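PDB 6CT6: lactate dehydrogenase from Eimeria maxima, which probably catalyses the NADH-dependent interconversion of pyruvate and lactate, and is held here with NADH and the pyruvate-like inhibitor oxamate. Local coordinates for residues F4-V15 with C74-A85; S161-A169 with I222-I233. All blocks are in the same frame, centred on the assembly; numbering follows the deposited sequence.

Contact 1: residues F4-V15 with C74-A85; sequences FEQNKRPKIALV and CLTNADVVIITA. With NAI (1,4-dihydronicotinamide adenine dinucleotide), chain D.
A13 is tied to strand 80-83 through both its N and its O: the N bonds to V80 O at 2.8 Å, and the O takes I82 N at 3.0 Å. Two residues on, V15 does the same, its N bonded to I82 O and its O receiving T84 N. At the other end K11 O accepts D79 N and, weakly, V80 N. The carboxylate of D79 turns back to return the favour, OD2 taking K11 N at 2.9 Å on its anti side. Water 1 lies between that OD2 and R9 O. The K11 chain, bent at chi2 and chi4, brings NZ to hydrogen-bond N7 O and R9 O.

These are neighbouring parallel strands, 4.8 Å apart at their closest, in the middle of the Rossmann sheet; strand 35-39 flanks 11-15 on its other edge and 126-129 flanks 80-83. Both strands end at the dinucleotide: V15 CG1 comes within 3.8 Å of NAI C2A in the adenine, the A85 methyl sits against the same base, and T84 O lies 3.4 Å from NAI C5D on the nicotinamide ribose.

Apolar contacts divide between the two faces. On that of A13, V15, V81 and I83, L75 CD2 reaches A13 CB at 3.5 Å and also touches V15 CG2. In V15, chi1 of 173° puts CG1 anti to the backbone N, against the adenine, and leaves CG2 to meet V81 CG1 as well. On the other face L14 and I82 run side by side, pointing the same way, toward helix 19-31. Beyond the strand, the ring of F4 lies with K11 CB over the centre of one face, and its edge meets T76 O, 3.4 Å from CD2, in the turn L75-A78.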
loop_
_atom_site.group_PDB
_atom_site.type_symbol
_atom_site.label_atom_id
_atom_site.label_comp_id
_atom_site.label_asym_id
_atom_site.label_seq_id
_atom_site.Cartn_x
_atom_site.Cartn_y
_atom_site.Cartn_z
ATOM N N PHE B 4 16.821 0.150 15.427
ATOM C CA PHE B 4 15.708 0.286 16.355
ATOM C C PHE B 4 16.133 1.060 17.594
ATOM O O PHE B 4 16.877 0.535 18.430
ATOM C CB PHE B 4 15.169 -1.085 16.773
ATOM C CG PHE B 4 14.491 -1.841 15.665
ATOM C CD1 PHE B 4 13.400 -1.299 15.002
ATOM C CD2 PHE B 4 14.928 -3.105 15.305
ATOM C CE1 PHE B 4 12.769 -1.998 13.991
ATOM C CE2 PHE B 4 14.301 -3.808 14.295
ATOM C CZ PHE B 4 13.219 -3.253 13.638
ATOM N N GLU B 5 15.682 2.306 17.720
ATOM C CA GLU B 5 15.797 2.992 18.996
ATOM C C GLU B 5 14.952 2.254 20.025
ATOM O O GLU B 5 13.846 1.796 19.727
ATOM C CB GLU B 5 15.352 4.451 18.867
ATOM C CG GLU B 5 13.854 4.651 18.668
ATOM C CD GLU B 5 13.522 6.004 18.060
ATOM O OE1 GLU B 5 14.396 6.585 17.383
ATOM O OE2 GLU B 5 12.388 6.488 18.261
ATOM N N GLN B 6 15.486 2.105 21.234
ATOM C CA GLN B 6 14.844 1.244 22.218
ATOM C C GLN B 6 13.553 1.877 22.726
ATOM O O GLN B 6 13.529 3.053 23.101
ATOM C CB GLN B 6 15.792 0.969 23.387
ATOM C CG GLN B 6 15.216 0.023 24.434
ATOM C CD GLN B 6 14.761 -1.298 23.843
ATOM O OE1 GLN B 6 15.322 -1.778 22.858
ATOM N NE2 GLN B 6 13.730 -1.888 24.438
ATOM N N ASN B 7 12.475 1.096 22.731
ATOM C CA ASN B 7 11.202 1.542 23.291
ATOM C C ASN B 7 10.302 0.323 23.477
ATOM O O ASN B 7 10.685 -0.811 23.177
ATOM C CB ASN B 7 10.544 2.613 22.412
ATOM C CG ASN B 7 10.173 2.102 21.027
ATOM O OD1 ASN B 7 9.738 0.964 20.861
ATOM N ND2 ASN B 7 10.340 2.957 20.024
ATOM N N LYS B 8 9.091 0.579 23.985
ATOM C CA LYS B 8 8.148 -0.490 24.304
ATOM C C LYS B 8 7.646 -1.215 23.062
ATOM O O LYS B 8 7.286 -2.394 23.143
ATOM C CB LYS B 8 6.948 0.083 25.060
ATOM C CG LYS B 8 7.022 0.029 26.579
ATOM C CD LYS B 8 5.758 0.637 27.172
ATOM C CE LYS B 8 5.649 0.397 28.662
ATOM N NZ LYS B 8 6.846 0.850 29.407
ATOM N N ARG B 9 7.593 -0.533 21.921
ATOM C CA ARG B 9 6.879 -1.056 20.768
ATOM C C ARG B 9 7.544 -2.326 20.235
ATOM O O ARG B 9 8.751 -2.524 20.402
ATOM C CB ARG B 9 6.827 -0.015 19.656
ATOM C CG ARG B 9 6.229 1.320 20.060
ATOM C CD ARG B 9 6.297 2.308 18.906
ATOM N NE ARG B 9 5.849 3.642 19.294
ATOM C CZ ARG B 9 6.136 4.758 18.629
ATOM N NH1 ARG B 9 6.888 4.719 17.535
ATOM N NH2 ARG B 9 5.678 5.925 19.065
ATOM N N PRO B 10 6.780 -3.200 19.580
ATOM C CA PRO B 10 7.407 -4.296 18.835
ATOM C C PRO B 10 8.310 -3.746 17.744
ATOM O O PRO B 10 8.105 -2.641 17.237
ATOM C CB PRO B 10 6.215 -5.057 18.238
ATOM C CG PRO B 10 5.038 -4.641 19.040
ATOM C CD PRO B 10 5.313 -3.234 19.467
ATOM N N LYS B 11 9.319 -4.533 17.382
ATOM C CA LYS B 11 10.253 -4.176 16.317
ATOM C C LYS B 11 10.092 -5.186 15.185
ATOM O O LYS B 11 10.386 -6.374 15.355
ATOM C CB LYS B 11 11.685 -4.136 16.849
ATOM C CG LYS B 11 11.857 -3.262 18.096
ATOM C CD LYS B 11 11.345 -1.833 17.876
ATOM C CE LYS B 11 11.417 -0.966 19.127
ATOM N NZ LYS B 11 11.475 -1.721 20.408
ATOM N N ILE B 12 9.613 -4.709 14.037
ATOM C CA ILE B 12 9.293 -5.548 12.886
ATOM C C ILE B 12 10.343 -5.292 11.814
ATOM O O ILE B 12 10.479 -4.162 11.329
ATOM C CB ILE B 12 7.882 -5.250 12.356
ATOM C CG1 ILE B 12 6.842 -5.449 13.465
ATOM C CG2 ILE B 12 7.558 -6.122 11.142
ATOM C CD1 ILE B 12 5.590 -4.630 13.264
ATOM N N ALA B 13 11.072 -6.338 11.431
ATOM C CA ALA B 13 12.133 -6.233 10.433
ATOM C C ALA B 13 11.654 -6.830 9.115
ATOM O O ALA B 13 11.326 -8.018 9.050
ATOM C CB ALA B 13 13.403 -6.940 10.908
ATOM N N LEU B 14 11.628 -6.008 8.071
ATOM C CA LEU B 14 11.204 -6.433 6.741
ATOM C C LEU B 14 12.457 -6.605 5.881
ATOM O O LEU B 14 13.078 -5.626 5.459
ATOM C CB LEU B 14 10.231 -5.420 6.145
ATOM C CG LEU B 14 9.005 -5.105 7.017
ATOM C CD1 LEU B 14 8.046 -4.160 6.304
ATOM C CD2 LEU B 14 8.269 -6.370 7.459
ATOM N N VAL B 15 12.836 -7.859 5.638
ATOM C CA VAL B 15 14.014 -8.184 4.838
ATOM C C VAL B 15 13.555 -8.272 3.386
ATOM O O VAL B 15 13.051 -9.304 2.938
ATOM C CB VAL B 15 14.685 -9.474 5.314
ATOM C CG1 VAL B 15 15.811 -9.886 4.368
ATOM C CG2 VAL B 15 15.240 -9.280 6.713
ATOM N N CYS B 74 20.799 -4.040 11.144
ATOM C CA CYS B 74 19.515 -3.448 11.489
ATOM C C CYS B 74 18.534 -4.476 12.035
ATOM O O CYS B 74 17.512 -4.084 12.608
ATOM C CB CYS B 74 18.908 -2.754 10.267
ATOM S SG CYS B 74 18.133 -3.869 9.060
ATOM N N LEU B 75 18.816 -5.771 11.868
ATOM C CA LEU B 75 17.972 -6.814 12.433
ATOM C C LEU B 75 18.121 -6.935 13.940
ATOM O O LEU B 75 17.340 -7.659 14.563
ATOM C CB LEU B 75 18.295 -8.164 11.790
ATOM C CG LEU B 75 18.048 -8.287 10.288
ATOM C CD1 LEU B 75 18.487 -9.653 9.785
ATOM C CD2 LEU B 75 16.584 -8.054 9.961
ATOM N N THR B 76 19.095 -6.251 14.539
ATOM C CA THR B 76 19.318 -6.379 15.971
ATOM C C THR B 76 18.046 -6.023 16.729
ATOM O O THR B 76 17.472 -4.946 16.537
ATOM C CB THR B 76 20.473 -5.479 16.415
ATOM O OG1 THR B 76 21.663 -5.839 15.702
ATOM C CG2 THR B 76 20.728 -5.626 17.914
ATOM N N ASN B 77 17.603 -6.946 17.582
ATOM C CA ASN B 77 16.459 -6.771 18.473
ATOM C C ASN B 77 15.122 -6.858 17.750
ATOM O O ASN B 77 14.108 -6.393 18.284
ATOM C CB ASN B 77 16.535 -5.445 19.239
ATOM C CG ASN B 77 17.704 -5.396 20.198
ATOM O OD1 ASN B 77 18.154 -6.426 20.699
ATOM N ND2 ASN B 77 18.202 -4.192 20.460
ATOM N N ALA B 78 15.077 -7.442 16.555
ATOM C CA ALA B 78 13.806 -7.643 15.879
ATOM C C ALA B 78 12.980 -8.696 16.608
ATOM O O ALA B 78 13.493 -9.744 17.013
ATOM C CB ALA B 78 14.029 -8.072 14.429
ATOM N N ASP B 79 11.691 -8.407 16.776
ATOM C CA ASP B 79 10.763 -9.394 17.313
ATOM C C ASP B 79 10.167 -10.271 16.220
ATOM O O ASP B 79 9.874 -11.445 16.466
ATOM C CB ASP B 79 9.636 -8.698 18.082
ATOM C CG ASP B 79 10.147 -7.886 19.259
ATOM O OD1 ASP B 79 10.816 -8.467 20.138
ATOM O OD2 ASP B 79 9.893 -6.662 19.297
ATOM N N VAL B 80 9.984 -9.725 15.022
ATOM C CA VAL B 80 9.468 -10.471 13.881
ATOM C C VAL B 80 10.291 -10.095 12.656
ATOM O O VAL B 80 10.676 -8.933 12.487
ATOM C CB VAL B 80 7.969 -10.184 13.645
ATOM C CG1 VAL B 80 7.470 -10.890 12.389
ATOM C CG2 VAL B 80 7.144 -10.612 14.851
ATOM N N VAL B 81 10.561 -11.081 11.803
ATOM C CA VAL B 81 11.237 -10.873 10.526
ATOM C C VAL B 81 10.335 -11.438 9.436
ATOM O O VAL B 81 9.928 -12.604 9.507
ATOM C CB VAL B 81 12.623 -11.543 10.488
ATOM C CG1 VAL B 81 13.301 -11.305 9.142
ATOM C CG2 VAL B 81 13.514 -11.035 11.619
ATOM N N ILE B 82 10.017 -10.615 8.437
ATOM C CA ILE B 82 9.234 -11.044 7.280
ATOM C C ILE B 82 10.109 -10.882 6.042
ATOM O O ILE B 82 10.574 -9.775 5.744
ATOM C CB ILE B 82 7.921 -10.255 7.138
ATOM C CG1 ILE B 82 7.178 -10.188 8.480
ATOM C CG2 ILE B 82 7.034 -10.924 6.100
ATOM C CD1 ILE B 82 5.901 -9.349 8.453
ATOM N N ILE B 83 10.317 -11.980 5.314
ATOM C CA ILE B 83 11.318 -12.060 4.251
ATOM C C ILE B 83 10.622 -12.017 2.898
ATOM O O ILE B 83 9.803 -12.889 2.582
ATOM C CB ILE B 83 12.169 -13.335 4.365
ATOM C CG1 ILE B 83 12.923 -13.374 5.692
ATOM C CG2 ILE B 83 13.166 -13.425 3.205
ATOM C CD1 ILE B 83 13.436 -14.758 6.057
ATOM N N THR B 84 10.971 -11.017 2.089
ATOM C CA THR B 84 10.610 -10.991 0.678
ATOM C C THR B 84 11.839 -10.848 -0.217
ATOM O O THR B 84 11.697 -10.568 -1.412
ATOM C CB THR B 84 9.617 -9.858 0.401
ATOM O OG1 THR B 84 10.193 -8.600 0.766
ATOM C CG2 THR B 84 8.311 -10.069 1.165
ATOM N N ALA B 85 13.036 -11.034 0.337
ATOM C CA ALA B 85 14.269 -10.848 -0.418
ATOM C C ALA B 85 14.359 -11.825 -1.584
ATOM O O ALA B 85 13.924 -12.976 -1.492
ATOM C CB ALA B 85 15.475 -11.033 0.504
HETATM P PA NAI D . 10.368 -7.273 -5.416
HETATM O O1A NAI D . 11.401 -7.544 -6.487
HETATM O O2A NAI D . 9.464 -6.069 -5.538
HETATM O O5B NAI D . 11.152 -7.167 -4.017
HETATM C C5B NAI D . 12.233 -8.045 -3.716
HETATM C C4B NAI D . 13.308 -7.231 -3.018
HETATM O O4B NAI D . 14.284 -8.068 -2.392
HETATM C C3B NAI D . 14.067 -6.332 -3.990
HETATM O O3B NAI D . 13.876 -4.965 -3.621
HETATM C C2B NAI D . 15.520 -6.746 -3.851
HETATM O O2B NAI D . 16.425 -5.646 -3.947
HETATM C C1B NAI D . 15.511 -7.350 -2.459
HETATM N N9A NAI D . 16.669 -8.211 -2.133
HETATM C C8A NAI D . 17.439 -8.964 -2.945
HETATM N N7A NAI D . 18.405 -9.593 -2.219
HETATM C C5A NAI D . 18.253 -9.230 -0.931
HETATM C C6A NAI D . 18.912 -9.511 0.360
HETATM N N6A NAI D . 19.975 -10.338 0.434
HETATM N N1A NAI D . 18.417 -8.914 1.468
HETATM C C2A NAI D . 17.355 -8.086 1.425
HETATM N N3A NAI D . 16.714 -7.788 0.286
HETATM C C4A NAI D . 17.110 -8.319 -0.890
HETATM O O3 NAI D . 9.466 -8.603 -5.239
HETATM P PN NAI D . 8.051 -8.682 -4.458
HETATM O O1N NAI D . 6.945 -8.346 -5.429
HETATM O O2N NAI D . 8.167 -7.930 -3.153
HETATM O O5D NAI D . 7.971 -10.262 -4.152
HETATM C C5D NAI D . 8.938 -10.851 -3.291
HETATM C C4D NAI D . 8.816 -12.368 -3.252
HETATM O O4D NAI D . 7.526 -12.772 -2.773
HETATM C C3D NAI D . 8.980 -12.974 -4.637
HETATM O O3D NAI D . 9.823 -14.125 -4.539
HETATM C C2D NAI D . 7.576 -13.370 -5.031
HETATM O O2D NAI D . 7.535 -14.444 -5.971
HETATM C C1D NAI D . 7.013 -13.757 -3.674
HETATM N N1N NAI D . 5.551 -13.866 -3.576
HETATM C C2N NAI D . 5.113 -14.815 -2.748
HETATM C C3N NAI D . 3.773 -15.045 -2.526
HETATM C C7N NAI D . 3.407 -16.149 -1.578
HETATM O O7N NAI D . 4.272 -16.619 -0.856
HETATM N N7N NAI D . 2.162 -16.607 -1.551
HETATM C C4N NAI D . 2.718 -14.219 -3.213
HETATM C C5N NAI D . 3.314 -13.216 -4.091
HETATM C C6N NAI D . 4.695 -13.072 -4.231
HETATM O O HOH W 1 10.161 -4.662 21.590
#

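Contact 2: residues S161-A169 with I222-I233; sequences SSRLRRMIA and IYNKTKQAGGDI. With OXM (oxamic acid), chain F; GLC (alpha-D-glucopyranose), chain E.
R163 stretches along the helix 222-233, resting CD on the A229 methyl at 3.6 Å. Here helices 157-172 and 216-237 of the C-terminal domain of the lactate/malate dehydrogenase fold pack at 127° between their short segments, and the arginine carries the contact into the substrate site. A chi3 of 163° keeps its chain extended from CG to NE and carries the guanidinium past A229 to the oxamate. The two make a fork: NH1 bonds to OXM O2 and NH2 to OXM O3, each 3.0 Å and 168° at the hydrogen, with the oxamate carboxylate carbon C2 in the plane of the guanidinium. One guanidinium face lies over A229 C and G230 N, while I233 CD1 comes obliquely to NH2. G230 CA lies 3.8 Å from OXM O2. R100, H187 and N132 also hydrogen-bond the oxamate, and H55 of the second subunit packs on R163.

Away from the site the helices meet through mostly apolar side chains. I222 points into the other helix, its branches divided among three neighbours: L164 and I168 each cross it at about a right angle, L164 CD1 against I222 CG2 at 3.5 Å and I168 CD1 against I222 CD1, while M167 CB lies beside I222 CG1. M167 is bent at chi3, which turns its methyl toward T226: M167 CE stands 3.4 Å from T226 OG1, and SD passes K225 CB crosswise. The T226 hydroxyl is already committed to its own helix, donating to I222 O, which also accepts T226 N from the opposite face of the carbonyl plane. Y223 turns away from this interface, the glucose ring oxygen O5 over its ring centre. A water completes the link near the oxamate, accepting from R163 NH1 and donating to T226 O, 3.0 Å from each.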
loop_
_atom_site.group_PDB
_atom_site.type_symbol
_atom_site.label_atom_id
_atom_site.label_comp_id
_atom_site.label_asym_id
_atom_site.label_seq_id
_atom_site.Cartn_x
_atom_site.Cartn_y
_atom_site.Cartn_z
ATOM N N SER B 161 -6.169 -19.153 0.371
ATOM C CA SER B 161 -7.484 -19.320 0.984
ATOM C C SER B 161 -8.351 -18.080 0.797
ATOM O O SER B 161 -9.566 -18.191 0.588
ATOM C CB SER B 161 -7.331 -19.638 2.470
ATOM O OG SER B 161 -6.643 -20.862 2.663
ATOM N N SER B 162 -7.749 -16.887 0.874
ATOM C CA SER B 162 -8.533 -15.665 0.725
ATOM C C SER B 162 -9.132 -15.558 -0.667
ATOM O O SER B 162 -10.209 -14.974 -0.837
ATOM C CB SER B 162 -7.672 -14.437 1.015
ATOM O OG SER B 162 -6.817 -14.142 -0.079
ATOM N N ARG B 163 -8.453 -16.114 -1.671
ATOM C CA ARG B 163 -8.965 -16.068 -3.035
ATOM C C ARG B 163 -10.125 -17.039 -3.214
ATOM O O ARG B 163 -11.153 -16.693 -3.808
ATOM C CB ARG B 163 -7.825 -16.369 -4.009
ATOM C CG ARG B 163 -6.705 -15.336 -3.934
ATOM C CD ARG B 163 -5.430 -15.794 -4.613
ATOM N NE ARG B 163 -4.532 -14.671 -4.882
ATOM C CZ ARG B 163 -3.254 -14.795 -5.230
ATOM N NH1 ARG B 163 -2.703 -15.996 -5.345
ATOM N NH2 ARG B 163 -2.520 -13.714 -5.458
ATOM N N LEU B 164 -9.977 -18.264 -2.706
ATOM C CA LEU B 164 -11.101 -19.191 -2.649
ATOM C C LEU B 164 -12.298 -18.553 -1.957
ATOM O O LEU B 164 -13.426 -18.606 -2.463
ATOM C CB LEU B 164 -10.684 -20.471 -1.922
ATOM C CG LEU B 164 -11.810 -21.452 -1.583
ATOM C CD1 LEU B 164 -12.524 -21.924 -2.844
ATOM C CD2 LEU B 164 -11.260 -22.634 -0.801
ATOM N N ARG B 165 -12.067 -17.943 -0.789
ATOM C CA ARG B 165 -13.168 -17.397 -0.002
ATOM C C ARG B 165 -13.855 -16.240 -0.721
ATOM O O ARG B 165 -15.082 -16.107 -0.659
ATOM C CB ARG B 165 -12.656 -16.948 1.367
ATOM C CG ARG B 165 -12.175 -18.087 2.261
ATOM C CD ARG B 165 -11.408 -17.572 3.471
ATOM N NE ARG B 165 -12.148 -16.531 4.187
ATOM C CZ ARG B 165 -11.737 -15.275 4.362
ATOM N NH1 ARG B 165 -10.565 -14.859 3.897
ATOM N NH2 ARG B 165 -12.507 -14.427 5.026
ATOM N N ARG B 166 -13.085 -15.388 -1.403
ATOM C CA ARG B 166 -13.679 -14.253 -2.105
ATOM C C ARG B 166 -14.650 -14.719 -3.181
ATOM O O ARG B 166 -15.707 -14.112 -3.381
ATOM C CB ARG B 166 -12.578 -13.384 -2.723
ATOM C CG ARG B 166 -13.077 -12.267 -3.646
ATOM C CD ARG B 166 -13.686 -11.108 -2.873
ATOM N NE ARG B 166 -14.529 -10.275 -3.727
ATOM C CZ ARG B 166 -14.768 -8.981 -3.527
ATOM N NH1 ARG B 166 -14.219 -8.342 -2.503
ATOM N NH2 ARG B 166 -15.553 -8.320 -4.366
ATOM N N MET B 167 -14.304 -15.794 -3.888
ATOM C CA MET B 167 -15.125 -16.243 -5.008
ATOM C C MET B 167 -16.421 -16.882 -4.525
ATOM O O MET B 167 -17.492 -16.631 -5.089
ATOM C CB MET B 167 -14.315 -17.210 -5.873
ATOM C CG MET B 167 -13.184 -16.518 -6.626
ATOM S SD MET B 167 -12.259 -17.580 -7.753
ATOM C CE MET B 167 -10.741 -17.821 -6.830
ATOM N N ILE B 168 -16.346 -17.710 -3.483
ATOM C CA ILE B 168 -17.556 -18.250 -2.866
ATOM C C ILE B 168 -18.440 -17.113 -2.367
ATOM O O ILE B 168 -19.658 -17.103 -2.586
ATOM C CB ILE B 168 -17.185 -19.216 -1.726
ATOM C CG1 ILE B 168 -16.442 -20.441 -2.275
ATOM C CG2 ILE B 168 -18.421 -19.627 -0.922
ATOM C CD1 ILE B 168 -17.286 -21.377 -3.127
ATOM N N ALA B 169 -17.833 -16.137 -1.684
ATOM C CA ALA B 169 -18.590 -15.012 -1.144
ATOM C C ALA B 169 -19.318 -14.246 -2.239
ATOM O O ALA B 169 -20.494 -13.895 -2.081
ATOM C CB ALA B 169 -17.654 -14.084 -0.371
ATOM N N ILE B 222 -14.503 -22.404 -9.522
ATOM C CA ILE B 222 -13.805 -21.724 -8.436
ATOM C C ILE B 222 -12.569 -22.508 -8.021
ATOM O O ILE B 222 -11.520 -21.926 -7.717
ATOM C CB ILE B 222 -14.769 -21.503 -7.255
ATOM C CG1 ILE B 222 -15.792 -20.420 -7.617
ATOM C CG2 ILE B 222 -14.000 -21.148 -5.975
ATOM C CD1 ILE B 222 -16.929 -20.283 -6.627
ATOM N N TYR B 223 -12.676 -23.839 -7.986
ATOM C CA TYR B 223 -11.515 -24.680 -7.713
ATOM C C TYR B 223 -10.387 -24.375 -8.690
ATOM O O TYR B 223 -9.228 -24.214 -8.290
ATOM C CB TYR B 223 -11.932 -26.147 -7.792
ATOM C CG TYR B 223 -10.820 -27.158 -7.605
ATOM C CD1 TYR B 223 -10.478 -27.619 -6.342
ATOM C CD2 TYR B 223 -10.135 -27.675 -8.697
ATOM C CE1 TYR B 223 -9.473 -28.554 -6.168
ATOM C CE2 TYR B 223 -9.128 -28.608 -8.534
ATOM C CZ TYR B 223 -8.802 -29.045 -7.266
ATOM O OH TYR B 223 -7.802 -29.975 -7.093
ATOM N N ASN B 224 -10.715 -24.273 -9.979
ATOM C CA ASN B 224 -9.705 -23.976 -10.990
ATOM C C ASN B 224 -9.217 -22.539 -10.868
ATOM O O ASN B 224 -8.008 -22.277 -10.915
ATOM C CB ASN B 224 -10.277 -24.225 -12.386
ATOM C CG ASN B 224 -10.572 -25.687 -12.642
ATOM O OD1 ASN B 224 -9.840 -26.567 -12.189
ATOM N ND2 ASN B 224 -11.651 -25.956 -13.370
ATOM N N LYS B 225 -10.143 -21.589 -10.724
ATOM C CA LYS B 225 -9.748 -20.188 -10.666
ATOM C C LYS B 225 -8.863 -19.902 -9.459
ATOM O O LYS B 225 -7.985 -19.035 -9.530
ATOM C CB LYS B 225 -10.990 -19.294 -10.666
ATOM C CG LYS B 225 -11.604 -19.088 -12.058
ATOM C CD LYS B 225 -10.654 -18.297 -12.965
ATOM C CE LYS B 225 -11.110 -18.228 -14.417
ATOM N NZ LYS B 225 -10.004 -17.726 -15.284
ATOM N N THR B 226 -9.055 -20.631 -8.357
ATOM C CA THR B 226 -8.186 -20.457 -7.196
ATOM C C THR B 226 -6.741 -20.803 -7.537
ATOM O O THR B 226 -5.815 -20.056 -7.202
ATOM C CB THR B 226 -8.684 -21.317 -6.033
ATOM O OG1 THR B 226 -10.007 -20.906 -5.662
ATOM C CG2 THR B 226 -7.757 -21.191 -4.824
ATOM N N LYS B 227 -6.528 -21.945 -8.195
ATOM C CA LYS B 227 -5.174 -22.337 -8.569
ATOM C C LYS B 227 -4.563 -21.360 -9.567
ATOM O O LYS B 227 -3.338 -21.192 -9.603
ATOM C CB LYS B 227 -5.179 -23.754 -9.153
ATOM C CG LYS B 227 -5.735 -24.823 -8.216
ATOM C CD LYS B 227 -6.178 -26.068 -8.979
ATOM C CE LYS B 227 -4.999 -26.901 -9.456
ATOM N NZ LYS B 227 -4.753 -28.072 -8.569
ATOM N N GLN B 228 -5.394 -20.705 -10.375
ATOM C CA GLN B 228 -4.927 -19.828 -11.443
ATOM C C GLN B 228 -4.775 -18.371 -11.020
ATOM O O GLN B 228 -4.203 -17.581 -11.781
ATOM C CB GLN B 228 -5.896 -19.890 -12.631
ATOM C CG GLN B 228 -5.982 -21.252 -13.297
ATOM C CD GLN B 228 -7.261 -21.433 -14.091
ATOM O OE1 GLN B 228 -7.958 -20.467 -14.402
ATOM N NE2 GLN B 228 -7.581 -22.680 -14.414
ATOM N N ALA B 229 -5.262 -17.997 -9.833
ATOM C CA ALA B 229 -5.368 -16.581 -9.488
ATOM C C ALA B 229 -4.021 -15.873 -9.576
ATOM O O ALA B 229 -3.934 -14.759 -10.108
ATOM C CB ALA B 229 -5.951 -16.427 -8.086
ATOM N N GLY B 230 -2.964 -16.490 -9.046
ATOM C CA GLY B 230 -1.665 -15.838 -9.052
ATOM C C GLY B 230 -1.187 -15.533 -10.456
ATOM O O GLY B 230 -0.779 -14.409 -10.758
ATOM N N GLY B 231 -1.243 -16.531 -11.339
ATOM C CA GLY B 231 -0.860 -16.307 -12.722
ATOM C C GLY B 231 -1.777 -15.327 -13.427
ATOM O O GLY B 231 -1.331 -14.543 -14.267
ATOM N N ASP B 232 -3.071 -15.359 -13.097
ATOM C CA ASP B 232 -4.004 -14.398 -13.678
ATOM C C ASP B 232 -3.593 -12.969 -13.350
ATOM O O ASP B 232 -3.680 -12.079 -14.203
ATOM C CB ASP B 232 -5.427 -14.665 -13.178
ATOM C CG ASP B 232 -6.068 -15.863 -13.849
ATOM O OD1 ASP B 232 -5.605 -16.252 -14.943
ATOM O OD2 ASP B 232 -7.042 -16.410 -13.291
ATOM N N ILE B 233 -3.139 -12.732 -12.118
ATOM C CA ILE B 233 -2.722 -11.390 -11.725
ATOM C C ILE B 233 -1.434 -11.007 -12.443
ATOM O O ILE B 233 -1.290 -9.879 -12.927
ATOM C CB ILE B 233 -2.571 -11.311 -10.194
ATOM C CG1 ILE B 233 -3.948 -11.418 -9.524
ATOM C CG2 ILE B 233 -1.874 -10.014 -9.781
ATOM C CD1 ILE B 233 -3.906 -11.524 -8.005
HETATM C C1 OXM F . 2.361 -15.521 -6.396
HETATM N N1 OXM F . 2.873 -14.815 -7.562
HETATM O O1 OXM F . 3.089 -16.200 -5.744
HETATM C C2 OXM F . 0.887 -15.395 -6.005
HETATM O O2 OXM F . 0.211 -16.424 -5.752
HETATM O O3 OXM F . 0.344 -14.261 -5.930
HETATM C C1 GLC E . -11.382 -31.754 -7.121
HETATM C C2 GLC E . -12.056 -31.556 -5.718
HETATM C C3 GLC E . -13.593 -31.495 -5.855
HETATM C C4 GLC E . -13.877 -30.405 -6.852
HETATM C C5 GLC E . -13.434 -30.961 -8.189
HETATM C C6 GLC E . -13.908 -29.932 -9.232
HETATM O O1 GLC E . -11.328 -33.121 -7.420
HETATM O O2 GLC E . -11.732 -32.619 -4.863
HETATM O O3 GLC E . -14.154 -31.125 -4.628
HETATM O O4 GLC E . -15.262 -30.184 -6.912
HETATM O O5 GLC E . -12.019 -31.027 -8.201
HETATM O O6 GLC E . -13.432 -28.674 -8.836
HETATM O O HOH W 2 -3.786 -18.745 -5.345
#

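In the fold
Both contacts are largely buried, yet they share no element and lie on opposite sides of the chain's centre, with centres 32 Å apart and nearest atoms about 13 Å apart. Contact 1 belongs to the nucleotide-binding domain and contact 2 to the C-terminal domain, and the ligands bridge the gap: the first touches the adenine and the nicotinamide ribose of NADH, the second holds the oxamate beside the nicotinamide. Their chemistry follows their place. Contact 1 is joined mainly by backbone bonds, with the D79 carboxylate and a water at one end; the helices of contact 2 by side-chain packing, with a water linking R163 to T226 O. The second subunit reaches contact 2 but not contact 1.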